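Local coordinates for putative Lipoprotein (Shewanella oneidensis, PDB 3U24) that is a putative lipoprotein of unknown function that binds zinc and calcium ions and is probably a distant relative of metallopeptidases, at residues D272-E277 with W468-I473. Residues are numbered along the deposited sequence; the frame is centred on the assembly and turned at random.
Sequences DRVQGE and WNLRVI. With ZN (zinc ion), chain L.
Val-274 CG2 meets two flat groups: it touches the amide oxygen of Asn-469 (CG2 to OD1 3.8 Å), and it overlies the outer part of one guanidinium face of its own helix neighbour Arg-273. Asn-469 OD1 approaches that guanidinium obliquely, 4.4 Å from Arg-273 NH1 and without a hydrogen bond, while Arg-273 NE forms a salt bridge with Asp-270. Within 468-473, Arg-471 NH2 stands over the centre of one face of the Trp-468 ring, and the carbonyl O of Trp-468 lies at the guanidinium edge, in its plane. The setting is antiparallel helix packing within the DUF885 fold, helix 260-289 against helix 459-485, and it illustrates how one branched residue can serve several neighbours. The segments run nearly antiparallel (163° between their directions), and at an axis separation of 10.4 Å side chains make the contact. With CG1 anti to the backbone N (chi1 165°), Val-274 slides past Leu-470 in the opposite direction, its CG1 3.8 Å from Leu-470 CG. The other methyl reaches Ile-473 tip to tip, CG2 to CD1. With an alanine here, both methyls are gone, which would probably open a gap facing Leu-470 CG and Ile-473 CD1 and leave that guanidinium face without its methyl cover. Gln-275 adds its aliphatic CG beside Leu-470 CD1, whereas its NE2 turns to Glu-499; Tyr-525 of helix 523-542 also packs on Ile-473. Asp-272 points away from this apolar seam and grips a zinc ion through both carboxylate oxygens, OD2 at 2.3 Å and the longer OD1 at 2.6 Å.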
loop_
_atom_site.group_PDB
_atom_site.type_symbol
_atom_site.label_atom_id
_atom_site.label_comp_id
_atom_site.label_asym_id
_atom_site.label_seq_id
_atom_site.Cartn_x
_atom_site.Cartn_y
_atom_site.Cartn_z
ATOM N N ASP A 272 -20.374 13.998 5.514
ATOM C CA ASP A 272 -21.473 14.672 6.207
ATOM C C ASP A 272 -22.199 13.798 7.228
ATOM O O ASP A 272 -22.453 14.264 8.333
ATOM C CB ASP A 272 -22.477 15.295 5.208
ATOM C CG ASP A 272 -21.843 16.403 4.340
ATOM O OD1 ASP A 272 -20.855 17.031 4.786
ATOM O OD2 ASP A 272 -22.342 16.676 3.219
ATOM N N ARG A 273 -22.527 12.566 6.858
ATOM C CA ARG A 273 -23.221 11.648 7.768
ATOM C C ARG A 273 -22.375 11.425 9.040
ATOM O O ARG A 273 -22.878 11.544 10.163
ATOM C CB ARG A 273 -23.533 10.289 7.069
ATOM C CG ARG A 273 -23.995 9.149 8.014
ATOM C CD ARG A 273 -24.104 7.722 7.408
ATOM N NE ARG A 273 -22.802 7.103 7.067
ATOM C CZ ARG A 273 -21.945 6.547 7.926
ATOM N NH1 ARG A 273 -20.795 6.062 7.446
ATOM N NH2 ARG A 273 -22.226 6.482 9.236
ATOM N N VAL A 274 -21.085 11.140 8.850
ATOM C CA VAL A 274 -20.170 10.839 9.958
ATOM C C VAL A 274 -20.037 12.051 10.902
ATOM O O VAL A 274 -20.262 11.914 12.094
ATOM C CB VAL A 274 -18.784 10.320 9.467
ATOM C CG1 VAL A 274 -17.763 10.366 10.602
ATOM C CG2 VAL A 274 -18.892 8.895 8.880
ATOM N N GLN A 275 -19.755 13.233 10.351
ATOM C CA GLN A 275 -19.673 14.474 11.136
ATOM C C GLN A 275 -20.959 14.776 11.931
ATOM O O GLN A 275 -20.889 15.188 13.079
ATOM C CB GLN A 275 -19.304 15.680 10.254
ATOM C CG GLN A 275 -17.865 15.660 9.718
ATOM C CD GLN A 275 -17.561 16.781 8.729
ATOM O OE1 GLN A 275 -18.457 17.366 8.151
ATOM N NE2 GLN A 275 -16.296 17.068 8.527
ATOM N N GLY A 276 -22.116 14.525 11.328
ATOM C CA GLY A 276 -23.408 14.690 11.996
ATOM C C GLY A 276 -23.532 13.763 13.188
ATOM O O GLY A 276 -23.980 14.199 14.246
ATOM N N GLU A 277 -23.137 12.490 13.033
ATOM C CA GLU A 277 -23.158 11.570 14.169
ATOM C C GLU A 277 -22.181 11.991 15.270
ATOM O O GLU A 277 -22.522 11.940 16.461
ATOM C CB GLU A 277 -22.865 10.144 13.741
ATOM C CG GLU A 277 -23.977 9.595 12.848
ATOM C CD GLU A 277 -25.343 9.675 13.502
ATOM O OE1 GLU A 277 -25.510 9.032 14.553
ATOM O OE2 GLU A 277 -26.224 10.416 12.991
ATOM N N TRP A 468 -11.382 8.298 13.076
ATOM C CA TRP A 468 -10.611 7.334 12.305
ATOM C C TRP A 468 -11.214 7.060 10.946
ATOM O O TRP A 468 -10.528 7.085 9.946
ATOM C CB TRP A 468 -10.531 6.073 13.143
ATOM C CG TRP A 468 -9.531 5.027 12.769
ATOM C CD1 TRP A 468 -9.789 3.787 12.181
ATOM C CD2 TRP A 468 -8.094 5.021 13.053
ATOM N NE1 TRP A 468 -8.624 3.052 12.063
ATOM C CE2 TRP A 468 -7.582 3.733 12.560
ATOM C CE3 TRP A 468 -7.207 5.930 13.619
ATOM C CZ2 TRP A 468 -6.248 3.394 12.644
ATOM C CZ3 TRP A 468 -5.860 5.574 13.694
ATOM C CH2 TRP A 468 -5.396 4.331 13.223
ATOM N N ASN A 469 -12.514 6.851 10.881
ATOM C CA ASN A 469 -13.179 6.669 9.599
ATOM C C ASN A 469 -13.021 7.884 8.695
ATOM O O ASN A 469 -12.857 7.736 7.468
ATOM C CB ASN A 469 -14.673 6.390 9.828
ATOM C CG ASN A 469 -15.345 5.645 8.677
ATOM O OD1 ASN A 469 -16.455 5.978 8.327
ATOM N ND2 ASN A 469 -14.698 4.615 8.123
ATOM N N LEU A 470 -13.082 9.088 9.269
ATOM C CA LEU A 470 -12.881 10.300 8.463
ATOM C C LEU A 470 -11.533 10.330 7.711
ATOM O O LEU A 470 -11.452 10.857 6.602
ATOM C CB LEU A 470 -13.051 11.577 9.296
ATOM C CG LEU A 470 -14.500 11.959 9.616
ATOM C CD1 LEU A 470 -14.528 13.103 10.618
ATOM C CD2 LEU A 470 -15.260 12.327 8.337
ATOM N N ARG A 471 -10.493 9.745 8.285
ATOM C CA ARG A 471 -9.188 9.638 7.600
ATOM C C ARG A 471 -9.364 8.987 6.212
ATOM O O ARG A 471 -8.820 9.433 5.190
ATOM C CB ARG A 471 -8.266 8.753 8.452
ATOM C CG ARG A 471 -6.777 9.081 8.500
ATOM C CD ARG A 471 -6.120 8.352 9.704
ATOM N NE ARG A 471 -5.590 7.010 9.371
ATOM C CZ ARG A 471 -6.266 5.840 9.364
ATOM N NH1 ARG A 471 -5.620 4.717 9.020
ATOM N NH2 ARG A 471 -7.571 5.749 9.680
ATOM N N VAL A 472 -10.113 7.890 6.211
ATOM C CA VAL A 472 -10.284 7.076 5.029
ATOM C C VAL A 472 -11.157 7.799 3.989
ATOM O O VAL A 472 -10.802 7.874 2.811
ATOM C CB VAL A 472 -10.849 5.704 5.465
ATOM C CG1 VAL A 472 -11.374 4.950 4.297
ATOM C CG2 VAL A 472 -9.721 4.948 6.177
ATOM N N ILE A 473 -12.239 8.395 4.458
ATOM C CA ILE A 473 -13.141 9.182 3.625
ATOM C C ILE A 473 -12.385 10.393 3.019
ATOM O O ILE A 473 -12.389 10.591 1.780
ATOM C CB ILE A 473 -14.389 9.649 4.429
ATOM C CG1 ILE A 473 -15.182 8.420 4.970
ATOM C CG2 ILE A 473 -15.287 10.521 3.575
ATOM C CD1 ILE A 473 -16.279 8.776 5.977
HETATM ZN ZN ZN L . -20.879 18.355 2.554
HETATM O O HOH W 1 -20.605 18.875 0.352
HETATM O O HOH W 2 -20.245 19.279 4.036
HETATM O O HOH W 3 -19.501 17.369 2.297
#